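Local coordinates for protein FkbI (Streptomyces hygroscopicus, PDB 1R2J) that probably acts as an FAD-dependent acyl-ACP dehydrogenase in making the methoxymalonyl extender unit of the polyketide FK520, at residues R4-V12 against F60-L71; L157-V167 against A205-L214. All coordinates share one frame; numbering follows the deposited sequence.

Contact 1 of 2, residues R4-V12 against F60-L71; sequences RDALLTDLV and FTAHVGSLCSSL
L8 and V12 pack against F60, V64, L67 and L71 inside the N-terminal domain, where helix 5-12 runs 20° from parallel to segment 60-67, axes 9.8 Å apart; L71 comes from the start of the next helix, 69-88. It is a single knob-into-hole packing of L8 among those four, with CD1 against CD2 of L71 and CD2 meeting the edge of the F60 ring in its plane. One turn on, V12 CG2 rests 3.6 Å from L67 CD1. R4, D5 and T9, near the helix start, pack on two rings. R4 lays its CG over one face of F60, 3.7 Å from the centroid, chi1 (-172°) carrying it away from the backbone N, while V64 CG2 backs the other face. D5 CB sits over the H63 ring, 3.5 Å from its centroid, the carboxylate stacked almost flat on the imidazole, and T9 CG2 meets that ring's edge. A serine at F60 would probably strip R4's methylene chain and L8 CD2 of their shared platform, leaving a gap at the start of helix 5-12. F60 and V64 lean on M75 of helix 69-88, L71 reaches L30 and L33 of helix 27-35, and H63 touches R238 of helix 219-248.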
loop_
_atom_site.group_PDB
_atom_site.type_symbol
_atom_site.label_atom_id
_atom_site.label_comp_id
_atom_site.label_asym_id
_atom_site.label_seq_id
_atom_site.Cartn_x
_atom_site.Cartn_y
_atom_site.Cartn_z
ATOM N N ARG A 4 14.230 8.805 -11.614
ATOM C CA ARG A 4 13.480 7.959 -10.692
ATOM C C ARG A 4 12.154 7.530 -11.314
ATOM O O ARG A 4 11.860 6.338 -11.423
ATOM C CB ARG A 4 13.221 8.712 -9.385
ATOM C CG ARG A 4 12.624 7.858 -8.281
ATOM C CD ARG A 4 12.471 8.649 -6.979
ATOM N NE ARG A 4 13.758 9.008 -6.386
ATOM C CZ ARG A 4 14.084 10.240 -6.004
ATOM N NH1 ARG A 4 13.216 11.233 -6.154
ATOM N NH2 ARG A 4 15.278 10.482 -5.475
ATOM N N ASP A 5 11.353 8.508 -11.725
ATOM C CA ASP A 5 10.069 8.203 -12.338
ATOM C C ASP A 5 10.278 7.710 -13.763
ATOM O O ASP A 5 9.608 6.780 -14.202
ATOM C CB ASP A 5 9.169 9.438 -12.340
ATOM C CG ASP A 5 8.875 9.954 -10.937
ATOM O OD1 ASP A 5 9.210 9.277 -9.943
ATOM O OD2 ASP A 5 8.305 11.051 -10.840
ATOM N N ALA A 6 11.214 8.330 -14.478
ATOM C CA ALA A 6 11.500 7.933 -15.853
ATOM C C ALA A 6 11.938 6.476 -15.865
ATOM O O ALA A 6 11.531 5.692 -16.729
ATOM C CB ALA A 6 12.595 8.815 -16.444
ATOM N N LEU A 7 12.763 6.117 -14.887
ATOM C CA LEU A 7 13.266 4.760 -14.754
ATOM C C LEU A 7 12.125 3.749 -14.610
ATOM O O LEU A 7 12.161 2.690 -15.240
ATOM C CB LEU A 7 14.191 4.655 -13.533
ATOM C CG LEU A 7 14.640 3.244 -13.137
ATOM C CD1 LEU A 7 15.610 2.717 -14.172
ATOM C CD2 LEU A 7 15.304 3.270 -11.763
ATOM N N LEU A 8 11.132 4.085 -13.782
ATOM C CA LEU A 8 9.979 3.224 -13.513
ATOM C C LEU A 8 9.051 3.183 -14.705
ATOM O O LEU A 8 8.350 2.188 -14.942
ATOM C CB LEU A 8 9.179 3.741 -12.317
ATOM C CG LEU A 8 9.524 3.004 -11.030
ATOM C CD1 LEU A 8 9.131 1.525 -11.153
ATOM C CD2 LEU A 8 11.000 3.156 -10.768
ATOM N N THR A 9 9.025 4.281 -15.455
ATOM C CA THR A 9 8.169 4.301 -16.631
ATOM C C THR A 9 8.780 3.272 -17.535
ATOM O O THR A 9 8.065 2.605 -18.292
ATOM C CB THR A 9 8.238 5.562 -17.518
ATOM O OG1 THR A 9 9.523 5.662 -18.141
ATOM C CG2 THR A 9 7.904 6.791 -16.722
ATOM N N ASP A 10 10.111 3.148 -17.569
ATOM C CA ASP A 10 10.477 2.137 -18.517
ATOM C C ASP A 10 10.706 0.706 -18.086
ATOM O O ASP A 10 10.717 -0.213 -18.899
ATOM C CB ASP A 10 11.493 2.576 -19.618
ATOM C CG ASP A 10 11.560 4.072 -19.935
ATOM O OD1 ASP A 10 12.598 4.711 -19.734
ATOM O OD2 ASP A 10 10.535 4.568 -20.445
ATOM N N LEU A 11 10.853 0.582 -16.774
ATOM C CA LEU A 11 10.963 -0.649 -16.060
ATOM C C LEU A 11 9.553 -1.192 -16.381
ATOM O O LEU A 11 9.404 -2.180 -17.087
ATOM C CB LEU A 11 11.157 -0.408 -14.559
ATOM C CG LEU A 11 12.594 -0.679 -14.102
ATOM C CD1 LEU A 11 13.547 0.015 -15.047
ATOM C CD2 LEU A 11 12.808 -0.209 -12.679
ATOM N N VAL A 12 8.507 -0.508 -15.909
ATOM C CA VAL A 12 7.129 -0.930 -16.218
ATOM C C VAL A 12 6.971 -1.031 -17.738
ATOM O O VAL A 12 6.517 -2.050 -18.271
ATOM C CB VAL A 12 6.043 0.075 -15.709
ATOM C CG1 VAL A 12 4.642 -0.410 -16.111
ATOM C CG2 VAL A 12 6.128 0.215 -14.200
ATOM N N PHE A 60 6.615 10.094 -6.032
ATOM C CA PHE A 60 7.232 8.952 -6.693
ATOM C C PHE A 60 6.260 7.772 -6.632
ATOM O O PHE A 60 6.104 7.028 -7.607
ATOM C CB PHE A 60 8.558 8.577 -6.015
ATOM C CG PHE A 60 9.138 7.269 -6.496
ATOM C CD1 PHE A 60 9.287 7.012 -7.858
ATOM C CD2 PHE A 60 9.522 6.288 -5.584
ATOM C CE1 PHE A 60 9.808 5.794 -8.304
ATOM C CE2 PHE A 60 10.043 5.071 -6.015
ATOM C CZ PHE A 60 10.186 4.820 -7.378
ATOM N N THR A 61 5.611 7.621 -5.479
ATOM C CA THR A 61 4.645 6.555 -5.252
ATOM C C THR A 61 3.431 6.779 -6.156
ATOM O O THR A 61 2.874 5.834 -6.712
ATOM C CB THR A 61 4.199 6.527 -3.766
ATOM O OG1 THR A 61 5.332 6.228 -2.941
ATOM C CG2 THR A 61 3.118 5.467 -3.531
ATOM N N ALA A 62 3.044 8.042 -6.305
ATOM C CA ALA A 62 1.919 8.406 -7.157
ATOM C C ALA A 62 2.239 8.010 -8.593
ATOM O O ALA A 62 1.409 7.430 -9.286
ATOM C CB ALA A 62 1.655 9.920 -7.073
ATOM N N HIS A 63 3.455 8.317 -9.039
ATOM C CA HIS A 63 3.850 7.989 -10.406
ATOM C C HIS A 63 3.841 6.479 -10.652
ATOM O O HIS A 63 3.387 6.016 -11.700
ATOM C CB HIS A 63 5.232 8.564 -10.721
ATOM C CG HIS A 63 5.663 8.337 -12.135
ATOM N ND1 HIS A 63 6.538 7.335 -12.496
ATOM C CD2 HIS A 63 5.306 8.959 -13.282
ATOM C CE1 HIS A 63 6.701 7.349 -13.807
ATOM N NE2 HIS A 63 5.964 8.324 -14.308
ATOM N N VAL A 64 4.347 5.707 -9.695
ATOM C CA VAL A 64 4.343 4.258 -9.851
ATOM C C VAL A 64 2.886 3.786 -9.874
ATOM O O VAL A 64 2.521 2.899 -10.644
ATOM C CB VAL A 64 5.095 3.560 -8.695
ATOM C CG1 VAL A 64 5.014 2.039 -8.861
ATOM C CG2 VAL A 64 6.542 4.016 -8.678
ATOM N N GLY A 65 2.054 4.390 -9.029
ATOM C CA GLY A 65 0.651 4.020 -9.005
ATOM C C GLY A 65 -0.012 4.227 -10.362
ATOM O O GLY A 65 -0.860 3.435 -10.778
ATOM N N SER A 66 0.384 5.290 -11.059
ATOM C CA SER A 66 -0.176 5.605 -12.366
ATOM C C SER A 66 0.212 4.574 -13.421
ATOM O O SER A 66 -0.417 4.493 -14.476
ATOM C CB SER A 66 0.289 6.993 -12.821
ATOM O OG SER A 66 1.639 6.965 -13.271
ATOM N N LEU A 67 1.246 3.790 -13.131
ATOM C CA LEU A 67 1.726 2.764 -14.061
ATOM C C LEU A 67 1.153 1.381 -13.749
ATOM O O LEU A 67 0.628 0.699 -14.629
ATOM C CB LEU A 67 3.254 2.690 -14.011
ATOM C CG LEU A 67 4.029 3.973 -14.314
ATOM C CD1 LEU A 67 5.512 3.752 -14.019
ATOM C CD2 LEU A 67 3.814 4.374 -15.766
ATOM N N CYS A 68 1.272 0.970 -12.491
ATOM C CA CYS A 68 0.777 -0.328 -12.049
ATOM C C CYS A 68 0.544 -0.263 -10.549
ATOM O O CYS A 68 1.478 -0.021 -9.785
ATOM C CB CYS A 68 1.805 -1.422 -12.370
ATOM S SG CYS A 68 1.461 -3.003 -11.577
ATOM N N SER A 69 -0.694 -0.483 -10.119
ATOM C CA SER A 69 -1.003 -0.414 -8.694
ATOM C C SER A 69 -0.576 -1.663 -7.920
ATOM O O SER A 69 -0.517 -1.637 -6.695
ATOM C CB SER A 69 -2.500 -0.133 -8.482
ATOM O OG SER A 69 -2.857 1.137 -9.027
ATOM N N SER A 70 -0.297 -2.759 -8.625
ATOM C CA SER A 70 0.175 -3.972 -7.950
ATOM C C SER A 70 1.605 -3.670 -7.490
ATOM O O SER A 70 1.981 -3.929 -6.340
ATOM C CB SER A 70 0.202 -5.173 -8.901
ATOM O OG SER A 70 -1.086 -5.708 -9.128
ATOM N N LEU A 71 2.401 -3.117 -8.399
ATOM C CA LEU A 71 3.775 -2.767 -8.080
ATOM C C LEU A 71 3.761 -1.732 -6.956
ATOM O O LEU A 71 4.549 -1.821 -6.012
ATOM C CB LEU A 71 4.478 -2.200 -9.320
ATOM C CG LEU A 71 5.917 -1.702 -9.150
ATOM C CD1 LEU A 71 6.794 -2.817 -8.589
ATOM C CD2 LEU A 71 6.454 -1.236 -10.506
#

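Contact 2 of 2, residues L157-V167 against A205-L214; sequences LQEDGSGAVVV and AVLAGSGASL
S210 and A164 meet CB to CB at 3.5 Å, and the serine's hydroxyl takes the place of a backbone partner for the edge strand. Its OG, anti to the carbonyl carbon (chi1 -86°), accepts from V165 N at 2.9 Å in a nearly straight bond of 174° and donates to L207 O at 2.7 Å. One atom thus pins the strand and closes the type II turn L207-S210. Just before the turn, V206 forms a single antiparallel bridge with V166, a non-hydrogen-bonded pair flanked by two backbone bonds: L207 N to V165 O, 3.0 Å, and V167 N to A205 O, 3.1 Å. Their side chains lie on the same side of the ribbon, V166 CG2 slanting across V206 CG2 at 3.7 Å, while V166 CG1 touches the A205 methyl. L207 goes to the other side, its CD1 against V165 CG1 and its CD2 loosely near V167 CG2. At the far end L214 bends back over the hairpin loop, and its CD1 presses closely on both L157 CD2, 3.4 Å, and S162 CB, 3.5 Å, which lie on the same flank. A water joins S162 O to L214 N through two weak bonds. The loop leading to helix 219-248 is thus tied to strand 164-169, the outermost strand of a sheet in the acyl-CoA dehydrogenase middle domain, whose inner neighbour is 151-156. V166 and V206 face V127 of strand 126-130, whereas V165 and L207 pack on L88 of helix 69-88, and V167 on F97 of helix 91-100.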
loop_
_atom_site.group_PDB
_atom_site.type_symbol
_atom_site.label_atom_id
_atom_site.label_comp_id
_atom_site.label_asym_id
_atom_site.label_seq_id
_atom_site.Cartn_x
_atom_site.Cartn_y
_atom_site.Cartn_z
ATOM N N LEU A 157 -0.795 -10.744 19.778
ATOM C CA LEU A 157 -0.961 -10.449 21.195
ATOM C C LEU A 157 0.063 -11.216 22.018
ATOM O O LEU A 157 0.271 -12.414 21.818
ATOM C CB LEU A 157 -2.366 -10.827 21.665
ATOM C CG LEU A 157 -3.553 -10.262 20.882
ATOM C CD1 LEU A 157 -4.854 -10.785 21.481
ATOM C CD2 LEU A 157 -3.521 -8.748 20.921
ATOM N N GLN A 158 0.703 -10.520 22.947
ATOM C CA GLN A 158 1.701 -11.158 23.785
ATOM C C GLN A 158 0.961 -12.026 24.804
ATOM O O GLN A 158 0.306 -12.999 24.429
ATOM C CB GLN A 158 2.552 -10.091 24.472
ATOM C CG GLN A 158 3.983 -10.517 24.742
ATOM C CD GLN A 158 4.958 -9.373 24.565
ATOM O OE1 GLN A 158 4.638 -8.219 24.855
ATOM N NE2 GLN A 158 6.160 -9.687 24.098
ATOM N N GLU A 159 1.049 -11.672 26.082
ATOM C CA GLU A 159 0.382 -12.430 27.143
ATOM C C GLU A 159 -0.047 -11.494 28.265
ATOM O O GLU A 159 -1.183 -11.557 28.748
ATOM C CB GLU A 159 1.324 -13.509 27.681
ATOM C CG GLU A 159 0.781 -14.271 28.883
ATOM C CD GLU A 159 -0.283 -15.295 28.525
ATOM O OE1 GLU A 159 -1.369 -14.907 28.039
ATOM O OE2 GLU A 159 -0.026 -16.498 28.739
ATOM N N ASP A 160 0.896 -10.657 28.691
ATOM C CA ASP A 160 0.682 -9.650 29.721
ATOM C C ASP A 160 0.323 -8.430 28.895
ATOM O O ASP A 160 -0.844 -8.218 28.571
ATOM C CB ASP A 160 1.976 -9.332 30.493
ATOM C CG ASP A 160 2.499 -10.505 31.295
ATOM O OD1 ASP A 160 2.702 -11.595 30.714
ATOM O OD2 ASP A 160 2.715 -10.336 32.520
ATOM N N GLY A 161 1.365 -7.668 28.577
ATOM C CA GLY A 161 1.225 -6.475 27.761
ATOM C C GLY A 161 0.932 -6.920 26.344
ATOM O O GLY A 161 1.836 -7.083 25.515
ATOM N N SER A 162 -0.356 -7.133 26.094
ATOM C CA SER A 162 -0.873 -7.575 24.810
ATOM C C SER A 162 -0.346 -6.697 23.685
ATOM O O SER A 162 -0.085 -5.513 23.887
ATOM C CB SER A 162 -2.402 -7.532 24.853
ATOM O OG SER A 162 -2.869 -8.337 25.923
ATOM N N GLY A 163 -0.176 -7.281 22.505
ATOM C CA GLY A 163 0.313 -6.506 21.379
ATOM C C GLY A 163 1.819 -6.530 21.207
ATOM O O GLY A 163 2.560 -5.976 22.014
ATOM N N ALA A 164 2.270 -7.176 20.139
ATOM C CA ALA A 164 3.691 -7.281 19.840
ATOM C C ALA A 164 3.857 -7.439 18.333
ATOM O O ALA A 164 2.921 -7.824 17.635
ATOM C CB ALA A 164 4.299 -8.482 20.560
ATOM N N VAL A 165 5.048 -7.127 17.831
ATOM C CA VAL A 165 5.327 -7.239 16.404
ATOM C C VAL A 165 6.591 -8.065 16.200
ATOM O O VAL A 165 7.628 -7.765 16.788
ATOM C CB VAL A 165 5.528 -5.851 15.769
ATOM C CG1 VAL A 165 5.618 -5.981 14.262
ATOM C CG2 VAL A 165 4.386 -4.928 16.166
ATOM N N VAL A 166 6.500 -9.097 15.364
ATOM C CA VAL A 166 7.638 -9.977 15.104
ATOM C C VAL A 166 8.009 -10.092 13.626
ATOM O O VAL A 166 7.144 -10.285 12.768
ATOM C CB VAL A 166 7.366 -11.405 15.639
ATOM C CG1 VAL A 166 8.640 -12.249 15.574
ATOM C CG2 VAL A 166 6.853 -11.332 17.060
ATOM N N VAL A 167 9.301 -9.968 13.335
ATOM C CA VAL A 167 9.795 -10.093 11.966
ATOM C C VAL A 167 10.152 -11.565 11.793
ATOM O O VAL A 167 11.133 -12.046 12.363
ATOM C CB VAL A 167 11.053 -9.226 11.734
ATOM C CG1 VAL A 167 11.558 -9.407 10.312
ATOM C CG2 VAL A 167 10.728 -7.759 12.002
ATOM N N ALA A 205 13.958 -11.010 17.156
ATOM C CA ALA A 205 13.036 -10.809 16.046
ATOM C C ALA A 205 11.859 -9.964 16.498
ATOM O O ALA A 205 11.238 -9.274 15.692
ATOM C CB ALA A 205 12.543 -12.147 15.526
ATOM N N VAL A 206 11.555 -10.022 17.792
ATOM C CA VAL A 206 10.450 -9.253 18.350
ATOM C C VAL A 206 10.884 -7.821 18.614
ATOM O O VAL A 206 11.670 -7.553 19.521
ATOM C CB VAL A 206 9.953 -9.875 19.661
ATOM C CG1 VAL A 206 8.734 -9.129 20.162
ATOM C CG2 VAL A 206 9.626 -11.340 19.438
ATOM N N LEU A 207 10.360 -6.898 17.817
ATOM C CA LEU A 207 10.703 -5.488 17.943
ATOM C C LEU A 207 10.511 -4.959 19.360
ATOM O O LEU A 207 9.592 -5.363 20.069
ATOM C CB LEU A 207 9.870 -4.665 16.959
ATOM C CG LEU A 207 10.109 -4.960 15.472
ATOM C CD1 LEU A 207 9.128 -4.163 14.630
ATOM C CD2 LEU A 207 11.544 -4.622 15.092
ATOM N N ALA A 208 11.396 -4.055 19.770
ATOM C CA ALA A 208 11.325 -3.453 21.094
ATOM C C ALA A 208 10.082 -2.576 21.135
ATOM O O ALA A 208 9.669 -2.022 20.117
ATOM C CB ALA A 208 12.571 -2.617 21.360
ATOM N N GLY A 209 9.485 -2.435 22.309
ATOM C CA GLY A 209 8.282 -1.628 22.381
ATOM C C GLY A 209 7.078 -2.473 22.012
ATOM O O GLY A 209 5.969 -1.965 21.862
ATOM N N SER A 210 7.308 -3.774 21.856
ATOM C CA SER A 210 6.241 -4.714 21.540
ATOM C C SER A 210 5.433 -4.990 22.806
ATOM O O SER A 210 4.885 -6.077 22.972
ATOM C CB SER A 210 6.815 -6.038 21.026
ATOM O OG SER A 210 7.055 -6.008 19.632
ATOM N N GLY A 211 5.367 -4.011 23.702
ATOM C CA GLY A 211 4.626 -4.202 24.935
ATOM C C GLY A 211 3.462 -3.248 25.102
ATOM O O GLY A 211 2.645 -3.409 26.010
ATOM N N ALA A 212 3.390 -2.247 24.233
ATOM C CA ALA A 212 2.311 -1.271 24.281
ATOM C C ALA A 212 1.018 -1.950 23.832
ATOM O O ALA A 212 1.051 -3.053 23.293
ATOM C CB ALA A 212 2.637 -0.083 23.380
ATOM N N SER A 213 -0.113 -1.288 24.053
ATOM C CA SER A 213 -1.422 -1.833 23.693
ATOM C C SER A 213 -1.545 -2.220 22.223
ATOM O O SER A 213 -0.683 -1.888 21.409
ATOM C CB SER A 213 -2.522 -0.822 24.032
ATOM O OG SER A 213 -2.407 0.341 23.231
ATOM N N LEU A 214 -2.627 -2.925 21.896
ATOM C CA LEU A 214 -2.890 -3.353 20.525
ATOM C C LEU A 214 -2.831 -2.109 19.638
ATOM O O LEU A 214 -2.067 -2.069 18.672
ATOM C CB LEU A 214 -4.273 -4.013 20.416
ATOM C CG LEU A 214 -4.836 -4.807 21.605
ATOM C CD1 LEU A 214 -3.740 -5.663 22.229
ATOM C CD2 LEU A 214 -5.410 -3.847 22.641
HETATM O O HOH W 1 -3.043 -4.335 24.884
#

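From the N terminus, helix 5-12 leads into 47 residues that include helices 16-22 and 27-35, and contact 1 closes that all-helical or irregular loop inside the N-terminal domain. Contact 2 opens only after it has closed, so the two are in series and neither nest nor cross. Its own loop, of 37 residues, holds strands 175-179, 192-196 and 199-202 and no helix, and it brings the chain ahead of helix 219-248 back to strand 164-169. The centres stand 35 Å apart on opposite sides of the chain's centre, yet helix 69-88 serves both: its start carries L71 of contact 1, and near its end V85 and L88 meet contact 2.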